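Local coordinates for bacillaene synthase dehydratase PksH (Bacillus subtilis, PDB 3HP0), which catalyses the dehydration of a carrier-tethered (S)-3-hydroxy-3-methylglutaryl group to a 3-methylglutaconyl group during synthesis of the antibiotic bacillaene, at residues K95-T103 with K204-S215. Sequence-based numbering, arbitrary orientation.
Sequences KLQTGPYVT and KKGIAHYKQFMS
The ammonium group of Lys211 pushes into the turn between helix 87-98 and strand 102-107, where NZ donates to Tyr101 O at 2.8 Å, almost straight down the carbonyl (C=O...N 166°). A weak bond from the same NZ reaches Gln97 O at 3.5 Å, and Leu96 O lies 3.1 Å from NZ. Asp123, by a salt bridge through OD2, supplies the counter-charge and also accepts from Thr103 N, so one carboxylate links the lysine to the start of the strand. Bends at chi2 (-135°) and chi3 (-61°) curl the Lys211 chain inward from its helix, burying a charge that the main-chain carbonyls and Asp123 probably stabilise together.

At the N-terminal end of helix 204-217, Lys204 grips the other side of the turn: its chain runs extended until a final kink at chi4, and NZ bonds to Pro100 O at 3.0 Å. Val51 O and Cys46 O also accept from this nitrogen, which thus ties together three backbone carbonyls. Pro100 is the centre of an inverse gamma turn, and its CB rests against Ala208 CB at 3.5 Å, where the two backbones run closest. Two residues further on, CG2 of Val102 touches CG2 of Ile207 at 3.7 Å, the two branched side chains crossing at about a right angle.

Two waters bridge the backbones: one donates to Gln97 O and Lys211 O and accepts from Ser215 OG, and the other, nearer Pro100, donates to Thr98 O and Ala208 O. Lying away from the active-site residues Asp68 and Glu137, the contact packs a late helix across an alpha-to-beta connection of the crotonase fold, at the point where the chain enters strand 102-107, an inner strand with parallel neighbours on both sides.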
ATOM      1  N   LYS A  95       0.423   3.778 -10.181  1.00 22.21           N
ATOM      2  CA  LYS A  95       0.237   2.869 -11.306  1.00 24.51           C
ATOM      3  C   LYS A  95      -0.980   1.979 -11.026  1.00 24.83           C
ATOM      4  O   LYS A  95      -1.824   1.758 -11.904  1.00 25.35           O
ATOM      5  CB  LYS A  95       1.492   2.005 -11.478  1.00 27.43           C
ATOM      6  CG  LYS A  95       1.767   1.520 -12.889  1.00 32.73           C
ATOM      7  CD  LYS A  95       2.242   2.671 -13.765  1.00 39.74           C
ATOM      8  CE  LYS A  95       3.080   2.176 -14.945  1.00 41.40           C
ATOM      9  NZ  LYS A  95       3.681   3.301 -15.741  1.00 42.49           N
ATOM     10  N   LEU A  96      -1.058   1.466  -9.800  1.00 23.30           N
ATOM     11  CA  LEU A  96      -2.167   0.619  -9.397  1.00 21.97           C
ATOM     12  C   LEU A  96      -3.488   1.312  -9.664  1.00 21.82           C
ATOM     13  O   LEU A  96      -4.460   0.667 -10.048  1.00 21.44           O
ATOM     14  CB  LEU A  96      -2.065   0.282  -7.911  1.00 24.87           C
ATOM     15  CG  LEU A  96      -1.282  -0.947  -7.443  1.00 24.17           C
ATOM     16  CD1 LEU A  96      -0.430  -1.544  -8.546  1.00 27.05           C
ATOM     17  CD2 LEU A  96      -0.441  -0.530  -6.263  1.00 26.12           C
ATOM     18  N   GLN A  97      -3.527   2.627  -9.463  1.00 20.95           N
ATOM     19  CA  GLN A  97      -4.753   3.393  -9.697  1.00 22.18           C
ATOM     20  C   GLN A  97      -4.947   3.793 -11.158  1.00 22.83           C
ATOM     21  O   GLN A  97      -6.058   4.121 -11.579  1.00 23.03           O
ATOM     22  CB  GLN A  97      -4.738   4.700  -8.915  1.00 23.29           C
ATOM     23  CG  GLN A  97      -4.660   4.613  -7.440  1.00 24.81           C
ATOM     24  CD  GLN A  97      -5.118   5.910  -6.807  1.00 28.74           C
ATOM     25  OE1 GLN A  97      -4.482   6.957  -6.974  1.00 29.42           O
ATOM     26  NE2 GLN A  97      -6.236   5.853  -6.090  1.00 28.69           N
ATOM     27  N   THR A  98      -3.869   3.770 -11.926  1.00 22.14           N
ATOM     28  CA  THR A  98      -3.927   4.233 -13.301  1.00 24.78           C
ATOM     29  C   THR A  98      -3.802   3.215 -14.433  1.00 22.64           C
ATOM     30  O   THR A  98      -4.299   3.446 -15.526  1.00 21.25           O
ATOM     31  CB  THR A  98      -2.843   5.325 -13.518  1.00 26.30           C
ATOM     32  OG1 THR A  98      -3.033   6.379 -12.565  1.00 29.18           O
ATOM     33  CG2 THR A  98      -2.958   5.923 -14.904  1.00 32.76           C
ATOM     34  N   GLY A  99      -3.138   2.102 -14.172  1.00 21.54           N
ATOM     35  CA  GLY A  99      -2.933   1.112 -15.209  1.00 23.80           C
ATOM     36  C   GLY A  99      -4.152   0.523 -15.893  1.00 25.03           C
ATOM     37  O   GLY A  99      -5.259   0.547 -15.353  1.00 22.62           O
ATOM     38  N   PRO A 100      -3.962  -0.037 -17.099  1.00 26.40           N
ATOM     39  CA  PRO A 100      -5.047  -0.644 -17.874  1.00 26.28           C
ATOM     40  C   PRO A 100      -5.427  -2.015 -17.310  1.00 25.55           C
ATOM     41  O   PRO A 100      -5.244  -3.050 -17.955  1.00 25.88           O
ATOM     42  CB  PRO A 100      -4.454  -0.729 -19.274  1.00 26.32           C
ATOM     43  CG  PRO A 100      -3.022  -1.097 -18.981  1.00 26.26           C
ATOM     44  CD  PRO A 100      -2.668  -0.184 -17.798  1.00 26.57           C
ATOM     45  N   TYR A 101      -5.950  -1.999 -16.089  1.00 23.93           N
ATOM     46  CA  TYR A 101      -6.400  -3.201 -15.395  1.00 22.43           C
ATOM     47  C   TYR A 101      -6.971  -2.807 -14.047  1.00 20.50           C
ATOM     48  O   TYR A 101      -6.633  -1.768 -13.498  1.00 17.77           O
ATOM     49  CB  TYR A 101      -5.251  -4.196 -15.200  1.00 21.76           C
ATOM     50  CG  TYR A 101      -3.930  -3.541 -14.893  1.00 25.39           C
ATOM     51  CD1 TYR A 101      -3.764  -2.772 -13.736  1.00 23.01           C
ATOM     52  CD2 TYR A 101      -2.856  -3.645 -15.781  1.00 23.18           C
ATOM     53  CE1 TYR A 101      -2.575  -2.118 -13.471  1.00 21.35           C
ATOM     54  CE2 TYR A 101      -1.652  -2.991 -15.525  1.00 24.73           C
ATOM     55  CZ  TYR A 101      -1.522  -2.222 -14.365  1.00 26.35           C
ATOM     56  OH  TYR A 101      -0.358  -1.528 -14.123  1.00 25.23           O
ATOM     57  N   VAL A 102      -7.863  -3.643 -13.535  1.00 19.97           N
ATOM     58  CA  VAL A 102      -8.481  -3.409 -12.250  1.00 19.49           C
ATOM     59  C   VAL A 102      -7.579  -4.042 -11.208  1.00 19.64           C
ATOM     60  O   VAL A 102      -7.289  -5.240 -11.281  1.00 20.83           O
ATOM     61  CB  VAL A 102      -9.892  -4.036 -12.224  1.00 20.05           C
ATOM     62  CG1 VAL A 102     -10.469  -4.009 -10.819  1.00 18.14           C
ATOM     63  CG2 VAL A 102     -10.800  -3.264 -13.197  1.00 18.53           C
ATOM     64  N   THR A 103      -7.095  -3.233 -10.263  1.00 18.53           N
ATOM     65  CA  THR A 103      -6.221  -3.760  -9.227  1.00 18.58           C
ATOM     66  C   THR A 103      -7.030  -4.046  -7.975  1.00 18.37           C
ATOM     67  O   THR A 103      -7.963  -3.314  -7.650  1.00 18.57           O
ATOM     68  CB  THR A 103      -5.045  -2.797  -8.926  1.00 16.68           C
ATOM     69  OG1 THR A 103      -5.545  -1.545  -8.454  1.00 14.75           O
ATOM     70  CG2 THR A 103      -4.224  -2.564 -10.199  1.00 13.34           C
ATOM     71  N   LYS A 204     -10.231  -5.223 -21.388  1.00 30.63           N
ATOM     72  CA  LYS A 204      -9.114  -4.335 -21.074  1.00 30.82           C
ATOM     73  C   LYS A 204      -9.313  -2.906 -21.575  1.00 30.68           C
ATOM     74  O   LYS A 204      -9.047  -1.944 -20.852  1.00 30.47           O
ATOM     75  CB  LYS A 204      -7.822  -4.906 -21.654  1.00 30.90           C
ATOM     76  CG  LYS A 204      -6.541  -4.346 -21.051  1.00 31.33           C
ATOM     77  CD  LYS A 204      -5.336  -5.020 -21.683  1.00 32.15           C
ATOM     78  CE  LYS A 204      -4.032  -4.641 -21.001  1.00 33.17           C
ATOM     79  NZ  LYS A 204      -3.929  -5.176 -19.621  1.00 31.72           N
ATOM     80  N   LYS A 205      -9.784  -2.781 -22.812  1.00 30.15           N
ATOM     81  CA  LYS A 205     -10.021  -1.491 -23.451  1.00 30.86           C
ATOM     82  C   LYS A 205     -10.995  -0.575 -22.702  1.00 29.36           C
ATOM     83  O   LYS A 205     -10.739   0.619 -22.552  1.00 31.97           O
ATOM     84  CB  LYS A 205     -10.522  -1.721 -24.880  1.00 32.85           C
ATOM     85  CG  LYS A 205     -10.842  -0.456 -25.670  1.00 38.98           C
ATOM     86  CD  LYS A 205     -11.432  -0.814 -27.043  1.00 42.87           C
ATOM     87  CE  LYS A 205     -11.625   0.417 -27.908  1.00 44.90           C
ATOM     88  NZ  LYS A 205     -11.856   0.033 -29.334  1.00 49.25           N
ATOM     89  N   GLY A 206     -12.117  -1.122 -22.250  1.00 26.18           N
ATOM     90  CA  GLY A 206     -13.078  -0.316 -21.526  1.00 22.38           C
ATOM     91  C   GLY A 206     -12.531   0.076 -20.166  1.00 22.79           C
ATOM     92  O   GLY A 206     -12.718   1.203 -19.710  1.00 25.07           O
ATOM     93  N   ILE A 207     -11.832  -0.853 -19.527  1.00 21.72           N
ATOM     94  CA  ILE A 207     -11.257  -0.608 -18.219  1.00 21.68           C
ATOM     95  C   ILE A 207     -10.220   0.495 -18.296  1.00 22.46           C
ATOM     96  O   ILE A 207     -10.239   1.437 -17.497  1.00 21.38           O
ATOM     97  CB  ILE A 207     -10.580  -1.878 -17.654  1.00 23.36           C
ATOM     98  CG1 ILE A 207     -11.611  -3.003 -17.493  1.00 22.75           C
ATOM     99  CG2 ILE A 207      -9.918  -1.567 -16.306  1.00 20.58           C
ATOM    100  CD1 ILE A 207     -10.999  -4.320 -17.029  1.00 22.33           C
ATOM    101  N   ALA A 208      -9.313   0.375 -19.260  1.00 21.11           N
ATOM    102  CA  ALA A 208      -8.256   1.363 -19.421  1.00 23.53           C
ATOM    103  C   ALA A 208      -8.822   2.759 -19.710  1.00 24.45           C
ATOM    104  O   ALA A 208      -8.415   3.736 -19.085  1.00 25.41           O
ATOM    105  CB  ALA A 208      -7.293   0.925 -20.537  1.00 25.06           C
ATOM    106  N   HIS A 209      -9.766   2.850 -20.644  1.00 24.69           N
ATOM    107  CA  HIS A 209     -10.369   4.135 -20.976  1.00 25.17           C
ATOM    108  C   HIS A 209     -11.172   4.669 -19.800  1.00 22.66           C
ATOM    109  O   HIS A 209     -11.205   5.870 -19.571  1.00 22.26           O
ATOM    110  CB  HIS A 209     -11.290   4.008 -22.187  1.00 31.04           C
ATOM    111  CG  HIS A 209     -10.565   3.882 -23.490  1.00 39.81           C
ATOM    112  ND1 HIS A 209      -9.734   4.867 -23.979  1.00 44.26           N
ATOM    113  CD2 HIS A 209     -10.572   2.896 -24.421  1.00 41.72           C
ATOM    114  CE1 HIS A 209      -9.262   4.496 -25.156  1.00 44.25           C
ATOM    115  NE2 HIS A 209      -9.755   3.305 -25.447  1.00 44.17           N
ATOM    116  N   TYR A 210     -11.827   3.778 -19.061  1.00 20.16           N
ATOM    117  CA  TYR A 210     -12.615   4.197 -17.915  1.00 18.10           C
ATOM    118  C   TYR A 210     -11.695   4.726 -16.817  1.00 18.06           C
ATOM    119  O   TYR A 210     -11.952   5.793 -16.249  1.00 17.94           O
ATOM    120  CB  TYR A 210     -13.478   3.041 -17.375  1.00 17.90           C
ATOM    121  CG  TYR A 210     -14.016   3.341 -15.994  1.00 16.74           C
ATOM    122  CD1 TYR A 210     -14.864   4.430 -15.779  1.00 16.55           C
ATOM    123  CD2 TYR A 210     -13.563   2.635 -14.884  1.00 16.40           C
ATOM    124  CE1 TYR A 210     -15.232   4.819 -14.501  1.00 16.83           C
ATOM    125  CE2 TYR A 210     -13.926   3.019 -13.589  1.00 16.67           C
ATOM    126  CZ  TYR A 210     -14.754   4.113 -13.411  1.00 18.22           C
ATOM    127  OH  TYR A 210     -15.071   4.530 -12.146  1.00 20.08           O
ATOM    128  N   LYS A 211     -10.615   3.999 -16.525  1.00 16.89           N
ATOM    129  CA  LYS A 211      -9.695   4.464 -15.495  1.00 18.29           C
ATOM    130  C   LYS A 211      -9.000   5.758 -15.919  1.00 20.60           C
ATOM    131  O   LYS A 211      -8.780   6.633 -15.084  1.00 24.22           O
ATOM    132  CB  LYS A 211      -8.668   3.381 -15.118  1.00 14.74           C
ATOM    133  CG  LYS A 211      -9.331   2.096 -14.591  1.00 18.04           C
ATOM    134  CD  LYS A 211      -8.678   1.535 -13.343  1.00 21.08           C
ATOM    135  CE  LYS A 211      -7.229   1.154 -13.581  1.00 24.90           C
ATOM    136  NZ  LYS A 211      -6.492   0.766 -12.350  1.00 20.00           N
ATOM    137  N   GLN A 212      -8.673   5.904 -17.203  1.00 19.52           N
ATOM    138  CA  GLN A 212      -8.026   7.139 -17.639  1.00 22.72           C
ATOM    139  C   GLN A 212      -8.957   8.306 -17.375  1.00 20.88           C
ATOM    140  O   GLN A 212      -8.534   9.352 -16.894  1.00 22.36           O
ATOM    141  CB  GLN A 212      -7.649   7.093 -19.126  1.00 23.96           C
ATOM    142  CG  GLN A 212      -6.618   6.019 -19.439  1.00 31.17           C
ATOM    143  CD  GLN A 212      -6.186   6.016 -20.899  1.00 37.91           C
ATOM    144  OE1 GLN A 212      -6.855   6.604 -21.763  1.00 41.90           O
ATOM    145  NE2 GLN A 212      -5.068   5.344 -21.187  1.00 36.98           N
ATOM    146  N   PHE A 213     -10.234   8.119 -17.673  1.00 20.54           N
ATOM    147  CA  PHE A 213     -11.233   9.159 -17.439  1.00 18.13           C
ATOM    148  C   PHE A 213     -11.305   9.563 -15.945  1.00 18.89           C
ATOM    149  O   PHE A 213     -11.311  10.753 -15.621  1.00 17.58           O
ATOM    150  CB  PHE A 213     -12.599   8.661 -17.915  1.00 17.35           C
ATOM    151  CG  PHE A 213     -13.733   9.551 -17.527  1.00 19.09           C
ATOM    152  CD1 PHE A 213     -13.952  10.743 -18.198  1.00 16.61           C
ATOM    153  CD2 PHE A 213     -14.565   9.212 -16.462  1.00 15.18           C
ATOM    154  CE1 PHE A 213     -14.981  11.593 -17.822  1.00 17.78           C
ATOM    155  CE2 PHE A 213     -15.588  10.049 -16.080  1.00 16.52           C
ATOM    156  CZ  PHE A 213     -15.802  11.248 -16.762  1.00 16.83           C
HETATM  157  N   MSE A 214     -11.368   8.577 -15.046  1.00 17.72           N
HETATM  158  CA  MSE A 214     -11.422   8.867 -13.607  1.00 21.45           C
HETATM  159  C   MSE A 214     -10.150   9.621 -13.191  1.00 22.56           C
HETATM  160  O   MSE A 214     -10.203  10.526 -12.365  1.00 20.78           O
HETATM  161  CB  MSE A 214     -11.556   7.574 -12.765  1.00 19.20           C
HETATM  162  CG  MSE A 214     -12.930   6.928 -12.815  1.00 23.87           C
HETATM  163 SE   MSE A 214     -14.374   8.086 -12.135  1.00 31.93          SE
HETATM  164  CE  MSE A 214     -14.719   7.151 -10.430  1.00 23.65           C
ATOM    165  N   SER A 215      -9.009   9.241 -13.767  1.00 23.44           N
ATOM    166  CA  SER A 215      -7.754   9.915 -13.457  1.00 24.89           C
ATOM    167  C   SER A 215      -7.771  11.384 -13.861  1.00 24.66           C
ATOM    168  O   SER A 215      -7.349  12.235 -13.089  1.00 23.46           O
ATOM    169  CB  SER A 215      -6.580   9.239 -14.163  1.00 23.85           C
ATOM    170  OG  SER A 215      -6.107   8.144 -13.405  1.00 30.84           O
TER
HETATM  171  O   HOH W   1      -8.163   5.685 -12.622  1.00 27.34           O
HETATM  172  O   HOH W   2      -5.396   2.957 -18.040  1.00 39.58           O